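Local coordinates for calcium uptake protein 2, mitochondrial (PDB 6LB7) that probably senses calcium through EF-hand motifs in mitochondria and helps gate calcium entry through the mitochondrial calcium uniporter, at residues Ala272-Ala277 with Thr293-Phe298; Cys246-Thr249 with Asp254-Ile257; Val103-Leu108 with Gly112-Glu117; Arg119-Leu124 with Met160-Lys165. All blocks are in the same frame, centred on the assembly; numbering follows the deposited sequence.

Interaction 1. Residues Ala272-Ala277 with Thr293-Phe298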
loop_
_atom_site.group_PDB
_atom_site.type_symbol
_atom_site.label_atom_id
_atom_site.label_comp_id
_atom_site.label_asym_id
_atom_site.label_seq_id
_atom_site.Cartn_x
_atom_site.Cartn_y
_atom_site.Cartn_z
ATOM N N ALA B 272 -17.716 -2.893 19.663
ATOM C CA ALA B 272 -18.062 -1.706 18.882
ATOM C C ALA B 272 -16.864 -1.163 18.100
ATOM O O ALA B 272 -17.023 -0.675 16.973
ATOM C CB ALA B 272 -18.633 -0.611 19.789
ATOM N N GLU B 273 -15.667 -1.194 18.687
ATOM C CA GLU B 273 -14.487 -0.756 17.943
ATOM C C GLU B 273 -14.201 -1.702 16.786
ATOM O O GLU B 273 -13.917 -1.268 15.662
ATOM C CB GLU B 273 -13.265 -0.671 18.860
ATOM C CG GLU B 273 -13.252 0.542 19.782
ATOM C CD GLU B 273 -14.280 0.428 20.879
ATOM O OE1 GLU B 273 -14.857 1.472 21.248
ATOM O OE2 GLU B 273 -14.516 -0.707 21.359
ATOM N N PHE B 274 -14.267 -3.002 17.054
ATOM C CA PHE B 274 -14.020 -3.994 16.017
ATOM C C PHE B 274 -14.973 -3.792 14.855
ATOM O O PHE B 274 -14.551 -3.709 13.695
ATOM C CB PHE B 274 -14.157 -5.392 16.624
ATOM C CG PHE B 274 -13.666 -6.506 15.735
ATOM C CD1 PHE B 274 -12.350 -6.926 15.786
ATOM C CD2 PHE B 274 -14.525 -7.138 14.867
ATOM C CE1 PHE B 274 -11.902 -7.965 14.972
ATOM C CE2 PHE B 274 -14.087 -8.180 14.052
ATOM C CZ PHE B 274 -12.787 -8.594 14.109
ATOM N N LYS B 275 -16.265 -3.630 15.167
ATOM C CA LYS B 275 -17.281 -3.410 14.145
ATOM C C LYS B 275 -16.954 -2.203 13.281
ATOM O O LYS B 275 -17.043 -2.267 12.048
ATOM C CB LYS B 275 -18.656 -3.232 14.802
ATOM C CG LYS B 275 -19.317 -4.526 15.272
ATOM C CD LYS B 275 -20.714 -4.242 15.829
ATOM C CE LYS B 275 -21.571 -5.498 15.878
ATOM N NZ LYS B 275 -22.900 -5.237 16.527
ATOM N N ARG B 276 -16.583 -1.084 13.915
ATOM C CA ARG B 276 -16.347 0.095 13.077
ATOM C C ARG B 276 -15.072 -0.064 12.251
ATOM O O ARG B 276 -15.041 0.248 11.051
ATOM C CB ARG B 276 -16.270 1.341 13.963
ATOM C CG ARG B 276 -16.098 2.649 13.249
ATOM C CD ARG B 276 -17.355 3.409 13.112
ATOM N NE ARG B 276 -17.154 4.672 12.783
ATOM C CZ ARG B 276 -17.062 5.566 13.592
ATOM N NH1 ARG B 276 -17.157 5.351 14.797
ATOM N NH2 ARG B 276 -16.868 6.682 13.194
ATOM N N ALA B 277 -14.026 -0.701 12.760
ATOM C CA ALA B 277 -12.855 -0.985 11.925
ATOM C C ALA B 277 -13.192 -1.912 10.763
ATOM O O ALA B 277 -12.641 -1.768 9.660
ATOM C CB ALA B 277 -11.768 -1.611 12.770
ATOM N N THR B 293 -17.375 -15.669 17.799
ATOM C CA THR B 293 -16.287 -16.642 17.757
ATOM C C THR B 293 -14.927 -15.962 17.841
ATOM O O THR B 293 -14.033 -16.424 18.565
ATOM C CB THR B 293 -16.383 -17.485 16.478
ATOM O OG1 THR B 293 -17.619 -18.202 16.482
ATOM C CG2 THR B 293 -15.236 -18.481 16.417
ATOM N N VAL B 294 -14.743 -14.878 17.086
ATOM C CA VAL B 294 -13.466 -14.164 17.120
ATOM C C VAL B 294 -13.153 -13.692 18.536
ATOM O O VAL B 294 -12.030 -13.856 19.029
ATOM C CB VAL B 294 -13.477 -12.987 16.131
ATOM C CG1 VAL B 294 -12.326 -12.032 16.444
ATOM C CG2 VAL B 294 -13.380 -13.501 14.708
ATOM N N PHE B 295 -14.147 -13.116 19.221
ATOM C CA PHE B 295 -13.899 -12.596 20.563
ATOM C C PHE B 295 -13.704 -13.717 21.580
ATOM O O PHE B 295 -12.855 -13.602 22.466
ATOM C CB PHE B 295 -15.021 -11.647 20.987
ATOM C CG PHE B 295 -14.756 -10.216 20.617
ATOM C CD1 PHE B 295 -14.304 -9.316 21.567
ATOM C CD2 PHE B 295 -14.914 -9.787 19.304
ATOM C CE1 PHE B 295 -14.036 -7.999 21.222
ATOM C CE2 PHE B 295 -14.648 -8.468 18.945
ATOM C CZ PHE B 295 -14.207 -7.577 19.899
ATOM N N LYS B 296 -14.451 -14.820 21.472
ATOM C CA LYS B 296 -14.200 -15.919 22.406
ATOM C C LYS B 296 -12.785 -16.462 22.252
ATOM O O LYS B 296 -12.148 -16.845 23.243
ATOM C CB LYS B 296 -15.220 -17.046 22.226
ATOM C CG LYS B 296 -16.664 -16.667 22.541
ATOM C CD LYS B 296 -16.963 -16.716 24.023
ATOM C CE LYS B 296 -18.471 -16.668 24.274
ATOM N NZ LYS B 296 -19.168 -17.813 23.613
ATOM N N ILE B 297 -12.269 -16.515 21.023
ATOM C CA ILE B 297 -10.929 -17.076 20.816
ATOM C C ILE B 297 -9.837 -16.092 21.234
ATOM O O ILE B 297 -8.821 -16.488 21.823
ATOM C CB ILE B 297 -10.732 -17.500 19.347
ATOM C CG1 ILE B 297 -11.734 -18.591 18.924
ATOM C CG2 ILE B 297 -9.294 -17.978 19.117
ATOM C CD1 ILE B 297 -11.689 -18.871 17.406
ATOM N N PHE B 298 -9.994 -14.811 20.894
ATOM C CA PHE B 298 -8.910 -13.849 21.034
ATOM C C PHE B 298 -9.170 -12.791 22.112
ATOM O O PHE B 298 -8.429 -11.812 22.185
ATOM C CB PHE B 298 -8.625 -13.177 19.684
ATOM C CG PHE B 298 -8.164 -14.140 18.603
ATOM C CD1 PHE B 298 -9.065 -14.632 17.664
ATOM C CD2 PHE B 298 -6.834 -14.537 18.525
ATOM C CE1 PHE B 298 -8.659 -15.511 16.668
ATOM C CE2 PHE B 298 -6.414 -15.420 17.527
ATOM C CZ PHE B 298 -7.327 -15.902 16.597
#
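Phe274 is the residue of 272-277 that meets Val294 and Phe295 of residues 293-298. Just ahead of it, Glu273 turns its carboxylate back along its own chain, with OE1 in a salt bridge to Arg267 and OE2 accepting from the backbone N of Arg270. Phe274 follows, its CG anti to the backbone N (chi1 -169°), a setting that lays its ring alongside Phe295, the two side chains running past each other in opposite senses. There Phe295 presents its edge to the Phe274 face in an edge-to-face pair with centroids 5.7 Å apart and planes at 78°. Phe274 CB in turn sits at the Phe295 rim, near the plane of that ring and 3.9 Å from Phe295 CE2. Farther out, Phe274 CZ lies 4.2 Å from Val294 CG1, a looser apolar touch. The pair thus joins helix 271-282 to helix 288-298 in an all-helical region consistent with the EF-hand lobes expected of this family, a stretch of sequence reading as an EF-hand loop coming directly after helix 288-298. Next along, Arg276 makes a salt bridge to an acidic side chain of the partner protein's chain, and Ala277 packs on Ala258 and Met259 of helix 252-264.

Interaction 2. Residues Cys246-Thr249 with Asp254-Ile257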
loop_
_atom_site.group_PDB
_atom_site.type_symbol
_atom_site.label_atom_id
_atom_site.label_comp_id
_atom_site.label_asym_id
_atom_site.label_seq_id
_atom_site.Cartn_x
_atom_site.Cartn_y
_atom_site.Cartn_z
ATOM N N CYS B 246 -14.223 -14.284 4.710
ATOM C CA CYS B 246 -13.083 -14.458 3.817
ATOM C C CYS B 246 -12.819 -13.196 3.010
ATOM O O CYS B 246 -11.661 -12.842 2.767
ATOM C CB CYS B 246 -13.284 -15.667 2.893
ATOM S SG CYS B 246 -13.304 -17.249 3.766
ATOM N N HIS B 247 -13.871 -12.520 2.552
ATOM C CA HIS B 247 -13.669 -11.246 1.858
ATOM C C HIS B 247 -13.014 -10.214 2.774
ATOM O O HIS B 247 -12.157 -9.435 2.332
ATOM C CB HIS B 247 -15.005 -10.710 1.337
ATOM C CG HIS B 247 -15.557 -11.495 0.195
ATOM N ND1 HIS B 247 -16.905 -11.737 0.035
ATOM C CD2 HIS B 247 -14.939 -12.093 -0.852
ATOM C CE1 HIS B 247 -17.093 -12.449 -1.062
ATOM N NE2 HIS B 247 -15.916 -12.685 -1.613
ATOM N N PHE B 248 -13.408 -10.193 4.057
ATOM C CA PHE B 248 -12.780 -9.285 5.015
ATOM C C PHE B 248 -11.281 -9.558 5.175
ATOM O O PHE B 248 -10.497 -8.620 5.385
ATOM C CB PHE B 248 -13.514 -9.371 6.365
ATOM C CG PHE B 248 -12.645 -9.042 7.564
ATOM C CD1 PHE B 248 -12.454 -7.727 7.956
ATOM C CD2 PHE B 248 -12.043 -10.057 8.309
ATOM C CE1 PHE B 248 -11.649 -7.415 9.063
ATOM C CE2 PHE B 248 -11.249 -9.755 9.418
ATOM C CZ PHE B 248 -11.059 -8.421 9.793
ATOM N N THR B 249 -10.848 -10.813 5.066
ATOM C CA THR B 249 -9.416 -11.074 5.206
ATOM C C THR B 249 -8.590 -10.455 4.071
ATOM O O THR B 249 -7.378 -10.313 4.225
ATOM C CB THR B 249 -9.126 -12.580 5.271
ATOM O OG1 THR B 249 -9.402 -13.177 3.993
ATOM C CG2 THR B 249 -9.975 -13.253 6.367
ATOM N N ASP B 254 -5.998 -2.128 5.572
ATOM C CA ASP B 254 -6.773 -1.073 6.203
ATOM C C ASP B 254 -7.219 -1.480 7.602
ATOM O O ASP B 254 -7.292 -0.638 8.502
ATOM C CB ASP B 254 -7.980 -0.731 5.334
ATOM C CG ASP B 254 -7.585 -0.031 4.037
ATOM O OD1 ASP B 254 -6.385 0.263 3.872
ATOM O OD2 ASP B 254 -8.472 0.241 3.200
ATOM N N PHE B 255 -7.507 -2.766 7.812
ATOM C CA PHE B 255 -7.927 -3.194 9.143
ATOM C C PHE B 255 -6.804 -3.022 10.155
ATOM O O PHE B 255 -7.047 -2.603 11.293
ATOM C CB PHE B 255 -8.410 -4.647 9.120
ATOM C CG PHE B 255 -8.843 -5.147 10.469
ATOM C CD1 PHE B 255 -7.988 -5.934 11.235
ATOM C CD2 PHE B 255 -10.096 -4.799 10.990
ATOM C CE1 PHE B 255 -8.375 -6.386 12.494
ATOM C CE2 PHE B 255 -10.496 -5.256 12.244
ATOM C CZ PHE B 255 -9.626 -6.047 12.999
ATOM N N ALA B 256 -5.568 -3.347 9.768
ATOM C CA ALA B 256 -4.442 -3.195 10.692
ATOM C C ALA B 256 -4.163 -1.723 11.005
ATOM O O ALA B 256 -3.790 -1.383 12.138
ATOM C CB ALA B 256 -3.191 -3.861 10.121
ATOM N N ILE B 257 -4.323 -0.838 10.011
ATOM C CA ILE B 257 -4.186 0.596 10.263
ATOM C C ILE B 257 -5.237 1.059 11.262
ATOM O O ILE B 257 -4.951 1.842 12.170
ATOM C CB ILE B 257 -4.283 1.392 8.944
ATOM C CG1 ILE B 257 -3.019 1.209 8.092
ATOM C CG2 ILE B 257 -4.538 2.877 9.233
ATOM C CD1 ILE B 257 -3.227 1.487 6.602
#
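Phe248 points the edge of its ring into the face of Phe255, with Phe248 CZ standing 3.8 Å above the Phe255 plane and over its centre. The centroids are 5.1 Å apart and the planes stand at 84°, so the pair is a nearly perpendicular T-shaped stack. Two atoms of Phe248 do the touching. CE1 comes to 3.6 Å from Phe255 CD2, and CZ beside it is met at 3.9 Å by the same Phe255 CD2. The Phe255 ring is placed for this by a first torsion of 179°, with CG anti to the backbone N, which carries the ring out from helix 252-264 to meet Phe248. With an alanine here the ring is gone, and the Phe248 edge would probably be left without its aromatic face and Phe274 without its edge-to-face mate.

Next to Phe248 in the chain, near the end of helix 239-249, Thr249 OG1 donates to Cys246 O at 2.6 Å. The weak bond from Thr249 N ends on that same carbonyl oxygen, which therefore takes two donors from one residue.

Both phenylalanines are buried. Phe248 also packs on Leu315 of helix 308-320 and on Val278 and Thr282 of helix 271-282, while Phe255 rests on Leu312 and pairs with Phe274. The stack therefore ties together two consecutive helices, 239-249 and 252-264, across their very short connection, in a helical lobe consistent with the EF-hand family, with helices 271-282 and 308-320 packing against its phenylalanines.

Interaction 3. Residues Val103-Leu108 with Gly112-Glu117. With CA (calcium ion), chain F.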
loop_
_atom_site.group_PDB
_atom_site.type_symbol
_atom_site.label_atom_id
_atom_site.label_comp_id
_atom_site.label_asym_id
_atom_site.label_seq_id
_atom_site.Cartn_x
_atom_site.Cartn_y
_atom_site.Cartn_z
ATOM N N VAL B 103 -6.523 -3.506 -11.363
ATOM C CA VAL B 103 -5.083 -3.251 -11.316
ATOM C C VAL B 103 -4.313 -4.416 -11.921
ATOM O O VAL B 103 -3.423 -4.224 -12.756
ATOM C CB VAL B 103 -4.653 -2.995 -9.862
ATOM C CG1 VAL B 103 -3.147 -3.075 -9.713
ATOM C CG2 VAL B 103 -5.205 -1.657 -9.379
ATOM N N ALA B 104 -4.632 -5.644 -11.506
ATOM C CA ALA B 104 -3.934 -6.796 -12.071
ATOM C C ALA B 104 -4.164 -6.886 -13.573
ATOM O O ALA B 104 -3.248 -7.228 -14.328
ATOM C CB ALA B 104 -4.393 -8.089 -11.393
ATOM N N PHE B 105 -5.392 -6.606 -14.018
ATOM C CA PHE B 105 -5.696 -6.641 -15.446
ATOM C C PHE B 105 -4.863 -5.607 -16.190
ATOM O O PHE B 105 -4.214 -5.913 -17.202
ATOM C CB PHE B 105 -7.204 -6.401 -15.657
ATOM C CG PHE B 105 -7.628 -6.386 -17.103
ATOM C CD1 PHE B 105 -7.935 -7.565 -17.767
ATOM C CD2 PHE B 105 -7.736 -5.178 -17.800
ATOM C CE1 PHE B 105 -8.331 -7.556 -19.101
ATOM C CE2 PHE B 105 -8.133 -5.157 -19.134
ATOM C CZ PHE B 105 -8.426 -6.349 -19.790
ATOM N N LYS B 106 -4.841 -4.380 -15.677
ATOM C CA LYS B 106 -4.167 -3.290 -16.372
ATOM C C LYS B 106 -2.654 -3.446 -16.322
ATOM O O LYS B 106 -1.960 -2.966 -17.227
ATOM C CB LYS B 106 -4.583 -1.943 -15.775
ATOM C CG LYS B 106 -6.027 -1.533 -16.076
ATOM C CD LYS B 106 -6.361 -1.619 -17.589
ATOM C CE LYS B 106 -5.699 -0.498 -18.430
ATOM N NZ LYS B 106 -5.715 -0.810 -19.910
ATOM N N MET B 107 -2.128 -4.126 -15.290
ATOM C CA MET B 107 -0.690 -4.413 -15.245
ATOM C C MET B 107 -0.275 -5.308 -16.404
ATOM O O MET B 107 0.818 -5.153 -16.959
ATOM C CB MET B 107 -0.305 -5.078 -13.914
ATOM C CG MET B 107 -0.206 -4.131 -12.731
ATOM S SD MET B 107 1.098 -2.914 -12.974
ATOM C CE MET B 107 2.556 -3.943 -12.868
ATOM N N LEU B 108 -1.137 -6.253 -16.777
ATOM C CA LEU B 108 -0.853 -7.192 -17.850
ATOM C C LEU B 108 -1.161 -6.638 -19.240
ATOM O O LEU B 108 -0.552 -7.082 -20.217
ATOM C CB LEU B 108 -1.650 -8.483 -17.629
ATOM C CG LEU B 108 -1.244 -9.417 -16.486
ATOM C CD1 LEU B 108 -2.309 -10.482 -16.243
ATOM C CD2 LEU B 108 0.089 -10.075 -16.794
ATOM N N GLY B 112 -2.453 -1.336 -23.585
ATOM C CA GLY B 112 -3.573 -0.487 -23.223
ATOM C C GLY B 112 -4.816 -0.613 -24.082
ATOM O O GLY B 112 -5.677 0.266 -24.016
ATOM N N ASN B 113 -4.943 -1.670 -24.897
ATOM C CA ASN B 113 -6.133 -1.841 -25.730
ATOM C C ASN B 113 -7.253 -2.556 -24.991
ATOM O O ASN B 113 -8.196 -3.037 -25.628
ATOM C CB ASN B 113 -5.792 -2.567 -27.046
ATOM C CG ASN B 113 -5.463 -4.046 -26.853
ATOM O OD1 ASN B 113 -5.319 -4.529 -25.729
ATOM N ND2 ASN B 113 -5.312 -4.765 -27.965
ATOM N N GLU B 114 -7.167 -2.634 -23.655
ATOM C CA GLU B 114 -8.241 -3.116 -22.790
ATOM C C GLU B 114 -8.539 -4.589 -22.989
ATOM O O GLU B 114 -9.619 -5.064 -22.637
ATOM C CB GLU B 114 -9.519 -2.293 -22.988
ATOM C CG GLU B 114 -9.290 -0.807 -22.936
ATOM C CD GLU B 114 -8.912 -0.313 -21.550
ATOM O OE1 GLU B 114 -8.907 -1.120 -20.597
ATOM O OE2 GLU B 114 -8.626 0.895 -21.409
ATOM N N MET B 115 -7.596 -5.324 -23.561
ATOM C CA MET B 115 -7.712 -6.751 -23.758
ATOM C C MET B 115 -6.353 -7.358 -23.477
ATOM O O MET B 115 -5.319 -6.799 -23.858
ATOM C CB MET B 115 -8.153 -7.097 -25.186
ATOM C CG MET B 115 -9.390 -6.400 -25.641
ATOM S SD MET B 115 -9.528 -6.185 -27.408
ATOM C CE MET B 115 -8.891 -7.640 -27.970
ATOM N N ILE B 116 -6.333 -8.495 -22.819
ATOM C CA ILE B 116 -5.083 -9.185 -22.600
ATOM C C ILE B 116 -4.926 -10.230 -23.683
ATOM O O ILE B 116 -5.835 -11.031 -23.936
ATOM C CB ILE B 116 -5.030 -9.816 -21.205
ATOM C CG1 ILE B 116 -4.971 -8.716 -20.143
ATOM C CG2 ILE B 116 -3.819 -10.741 -21.134
ATOM C CD1 ILE B 116 -5.119 -9.260 -18.744
ATOM N N GLU B 117 -3.785 -10.215 -24.340
ATOM C CA GLU B 117 -3.522 -11.191 -25.375
ATOM C C GLU B 117 -2.489 -12.184 -24.873
ATOM O O GLU B 117 -1.735 -11.905 -23.932
ATOM C CB GLU B 117 -3.078 -10.480 -26.652
ATOM C CG GLU B 117 -4.022 -9.329 -26.942
ATOM C CD GLU B 117 -4.012 -8.861 -28.383
ATOM O OE1 GLU B 117 -3.442 -9.552 -29.252
ATOM O OE2 GLU B 117 -4.585 -7.785 -28.641
HETATM CA CA CA F . -3.447 -5.725 -24.603
HETATM O O HOH W 1 -2.950 -6.720 -26.970
#
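Phe105 brings the rim of its ring to the backbone of Glu114: CZ lies 3.3 Å from Glu114 O, and the carbonyl sits near the ring plane. Ile116 approaches the same ring obliquely, its CD1 3.4 Å from Phe105 CD1, and Phe105 also forms edge-to-face pairs with Tyr173 and Phe176. The other flat group is the Asn113 amide, whose ND2 donates within the amide plane to Glu117 OE2. Asn113 OD1 binds the calcium ion at 2.5 Å and accepts from Met115 N, which lies well above the carbonyl plane; that bond defines an Asx turn.

Met115 O is a second calcium ligand, at 2.3 Å. With a water, Asp109, Asp111 and both carboxylate oxygens of Glu120, these complete a sevenfold site of EF-hand type. Lys106, folded at chi2 (-51°) and chi3 (-73°), brings NZ round to Glu114 OE1 at 3.3 Å in a salt bridge whose hydrogen bond is weak; its stronger partner is Asp109. With an alanine in place of Phe105, Ile116 would probably lose much of its apolar support and the loop backbone at Glu114 its neighbour.

Leu108 CB lies 3.7 Å from Ile116 CD1, so Ile116, whose CB points toward helix 99-108 while that of Met115 points away, is held between Phe105 and Leu108. The short, weakly bonded strand 115-116 pairs antiparallel with 171-172, and Phe176 of helix 173-196 packs against Ile116.

Interaction 4. Residues Arg119-Leu124 with Met160-Lys165. With CA (calcium ion), chain F.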
loop_
_atom_site.group_PDB
_atom_site.type_symbol
_atom_site.label_atom_id
_atom_site.label_comp_id
_atom_site.label_asym_id
_atom_site.label_seq_id
_atom_site.Cartn_x
_atom_site.Cartn_y
_atom_site.Cartn_z
ATOM N N ARG B 119 0.261 -13.004 -25.826
ATOM C CA ARG B 119 1.616 -12.453 -25.786
ATOM C C ARG B 119 1.845 -11.626 -24.530
ATOM O O ARG B 119 2.944 -11.633 -23.961
ATOM C CB ARG B 119 1.866 -11.597 -27.034
ATOM C CG ARG B 119 2.894 -10.485 -26.843
ATOM C CD ARG B 119 2.974 -9.538 -28.063
ATOM N NE ARG B 119 1.667 -8.987 -28.414
ATOM C CZ ARG B 119 0.894 -9.463 -29.384
ATOM N NH1 ARG B 119 1.295 -10.497 -30.103
ATOM N NH2 ARG B 119 -0.285 -8.914 -29.632
ATOM N N GLU B 120 0.819 -10.904 -24.079
ATOM C CA GLU B 120 0.941 -10.134 -22.847
ATOM C C GLU B 120 0.946 -11.038 -21.616
ATOM O O GLU B 120 1.658 -10.768 -20.645
ATOM C CB GLU B 120 -0.198 -9.128 -22.760
ATOM C CG GLU B 120 -0.077 -8.024 -23.823
ATOM C CD GLU B 120 -1.301 -7.139 -23.855
ATOM O OE1 GLU B 120 -2.425 -7.685 -23.778
ATOM O OE2 GLU B 120 -1.135 -5.908 -23.961
ATOM N N PHE B 121 0.141 -12.101 -21.626
ATOM C CA PHE B 121 0.150 -13.035 -20.502
ATOM C C PHE B 121 1.493 -13.732 -20.404
ATOM O O PHE B 121 1.951 -14.060 -19.306
ATOM C CB PHE B 121 -0.978 -14.050 -20.670
ATOM C CG PHE B 121 -1.302 -14.830 -19.431
ATOM C CD1 PHE B 121 -1.882 -14.207 -18.335
ATOM C CD2 PHE B 121 -1.054 -16.200 -19.373
ATOM C CE1 PHE B 121 -2.207 -14.932 -17.192
ATOM C CE2 PHE B 121 -1.371 -16.935 -18.231
ATOM C CZ PHE B 121 -1.953 -16.300 -17.144
ATOM N N PHE B 122 2.153 -13.935 -21.546
ATOM C CA PHE B 122 3.439 -14.609 -21.586
ATOM C C PHE B 122 4.530 -13.815 -20.882
ATOM O O PHE B 122 5.577 -14.374 -20.552
ATOM C CB PHE B 122 3.826 -14.880 -23.050
ATOM C CG PHE B 122 5.027 -15.763 -23.196
ATOM C CD1 PHE B 122 4.923 -17.129 -22.977
ATOM C CD2 PHE B 122 6.257 -15.234 -23.538
ATOM C CE1 PHE B 122 6.025 -17.960 -23.101
ATOM C CE2 PHE B 122 7.371 -16.055 -23.666
ATOM C CZ PHE B 122 7.254 -17.422 -23.447
ATOM N N LYS B 123 4.308 -12.529 -20.639
ATOM C CA LYS B 123 5.275 -11.748 -19.882
ATOM C C LYS B 123 5.530 -12.341 -18.499
ATOM O O LYS B 123 6.653 -12.252 -17.986
ATOM C CB LYS B 123 4.784 -10.305 -19.757
ATOM C CG LYS B 123 5.758 -9.371 -19.036
ATOM C CD LYS B 123 5.148 -7.985 -18.831
ATOM C CE LYS B 123 4.002 -8.023 -17.816
ATOM N NZ LYS B 123 3.076 -6.843 -17.919
ATOM N N LEU B 124 4.509 -12.937 -17.870
ATOM C CA LEU B 124 4.724 -13.535 -16.550
ATOM C C LEU B 124 5.754 -14.660 -16.625
ATOM O O LEU B 124 6.652 -14.753 -15.778
ATOM C CB LEU B 124 3.397 -14.047 -15.975
ATOM C CG LEU B 124 2.268 -13.003 -15.850
ATOM C CD1 LEU B 124 0.976 -13.615 -15.324
ATOM C CD2 LEU B 124 2.684 -11.811 -14.990
ATOM N N MET B 160 -5.513 -21.931 -22.540
ATOM C CA MET B 160 -6.682 -22.388 -23.295
ATOM C C MET B 160 -7.925 -21.581 -22.947
ATOM O O MET B 160 -8.632 -21.090 -23.835
ATOM C CB MET B 160 -6.954 -23.861 -23.005
ATOM C CG MET B 160 -5.866 -24.802 -23.423
ATOM S SD MET B 160 -5.975 -25.059 -25.191
ATOM C CE MET B 160 -7.750 -24.994 -25.425
ATOM N N ARG B 161 -8.233 -21.494 -21.651
ATOM C CA ARG B 161 -9.433 -20.798 -21.204
ATOM C C ARG B 161 -9.422 -19.336 -21.641
ATOM O O ARG B 161 -10.451 -18.795 -22.062
ATOM C CB ARG B 161 -9.534 -20.919 -19.685
ATOM C CG ARG B 161 -10.433 -19.967 -18.987
ATOM C CD ARG B 161 -11.862 -20.191 -19.253
ATOM N NE ARG B 161 -12.588 -20.173 -18.151
ATOM C CZ ARG B 161 -13.432 -19.357 -17.928
ATOM N NH1 ARG B 161 -13.659 -18.478 -18.726
ATOM N NH2 ARG B 161 -14.043 -19.411 -16.898
ATOM N N PHE B 162 -8.259 -18.690 -21.592
ATOM C CA PHE B 162 -8.173 -17.261 -21.864
ATOM C C PHE B 162 -7.994 -16.963 -23.347
ATOM O O PHE B 162 -8.575 -15.998 -23.856
ATOM C CB PHE B 162 -7.015 -16.631 -21.067
ATOM C CG PHE B 162 -7.223 -16.641 -19.557
ATOM C CD1 PHE B 162 -8.504 -16.699 -19.015
ATOM C CD2 PHE B 162 -6.135 -16.591 -18.688
ATOM C CE1 PHE B 162 -8.701 -16.719 -17.633
ATOM C CE2 PHE B 162 -6.323 -16.605 -17.297
ATOM C CZ PHE B 162 -7.610 -16.670 -16.769
ATOM N N PHE B 163 -7.205 -17.771 -24.063
ATOM C CA PHE B 163 -6.778 -17.399 -25.406
ATOM C C PHE B 163 -7.023 -18.435 -26.507
ATOM O O PHE B 163 -6.665 -18.169 -27.656
ATOM C CB PHE B 163 -5.284 -17.039 -25.391
ATOM C CG PHE B 163 -4.880 -16.194 -24.208
ATOM C CD1 PHE B 163 -3.956 -16.659 -23.286
ATOM C CD2 PHE B 163 -5.449 -14.947 -24.002
ATOM C CE1 PHE B 163 -3.588 -15.875 -22.188
ATOM C CE2 PHE B 163 -5.096 -14.166 -22.896
ATOM C CZ PHE B 163 -4.165 -14.634 -21.992
ATOM N N GLY B 164 -7.621 -19.588 -26.214
ATOM C CA GLY B 164 -7.725 -20.643 -27.212
ATOM C C GLY B 164 -6.363 -21.254 -27.518
ATOM O O GLY B 164 -5.330 -20.841 -26.996
ATOM N N LYS B 165 -6.372 -22.248 -28.414
ATOM C CA LYS B 165 -5.155 -23.050 -28.532
ATOM C C LYS B 165 -4.048 -22.316 -29.285
ATOM O O LYS B 165 -2.873 -22.400 -28.904
ATOM C CB LYS B 165 -5.466 -24.386 -29.204
ATOM C CG LYS B 165 -6.270 -25.264 -28.375
ATOM C CD LYS B 165 -7.571 -24.714 -27.967
ATOM C CE LYS B 165 -8.166 -23.984 -28.989
ATOM N NZ LYS B 165 -9.334 -23.241 -28.596
HETATM CA CA CA F . -3.447 -5.725 -24.603
HETATM O O HOH W 1 -2.950 -6.720 -26.970
#
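Phe121 faces Phe162 and Phe163 together, and these three buried rings form an aromatic cluster between helices 118-129 and 157-163. Among the ring pairs, Phe162 turns its edge toward the Phe121 face, with centroids 5.9 Å apart and planes at 82°; its nearest atom, Phe162 CE2, is still 4.4 Å from Phe121 CZ. Phe163 meets the Phe121 ring obliquely, the planes at 57° and the centroids 5.6 Å apart.

The tighter contacts are aliphatic-aromatic. Phe121 CB is 3.5 Å from Phe163 CZ, so it is the root of the Phe121 side chain that the Phe163 ring presses upon. Phe163 is itself backed by its neighbour, Phe162 CB standing 3.4 Å above the centre of the Phe163 ring plane. Phe121 has CG anti to its own backbone N (chi1 -165°), which sets its ring where its face meets the Phe162 edge.

Metal bonding occupies the preceding residue. Glu120, extended beyond CG, grips the calcium ion with both oxygens, OE1 and OE2 each 2.4 Å from calcium, and OE1 also accepts from Glu117 N. This two-oxygen grip is that of the last acidic residue of an EF-hand loop.

Polar ligand and aromatic anchor are thus consecutive on one helix. Because Glu120 and Phe121 are neighbours there, a change at the calcium site could probably be passed to the aromatic contact; that contact rests on shape and dispersion rather than on directed polar bonds.

In the fold
Across interactions 1, 2 and 4 the contacts are buried, apolar and mostly aromatic, whereas interaction 3 is partly buried and mixes apolar packing with ionic and metal bonds. Interactions 1 and 2 adjoin through helices 252-264 and 271-282, Phe274 CE1 lying 3.6 Å from Phe255 CZ, so their phenylalanines run on from one contact into the other. Interactions 3 and 4 also touch and share a calcium ion and one water: residues 119-124 carry the ligand Glu120, and strand 115-116 leads into helix 118-129. The groups are far apart, the centres of interactions 1 and 4 about 43 Å from each other on opposite sides of the chain's centre. Metal chemistry belongs only to the second group.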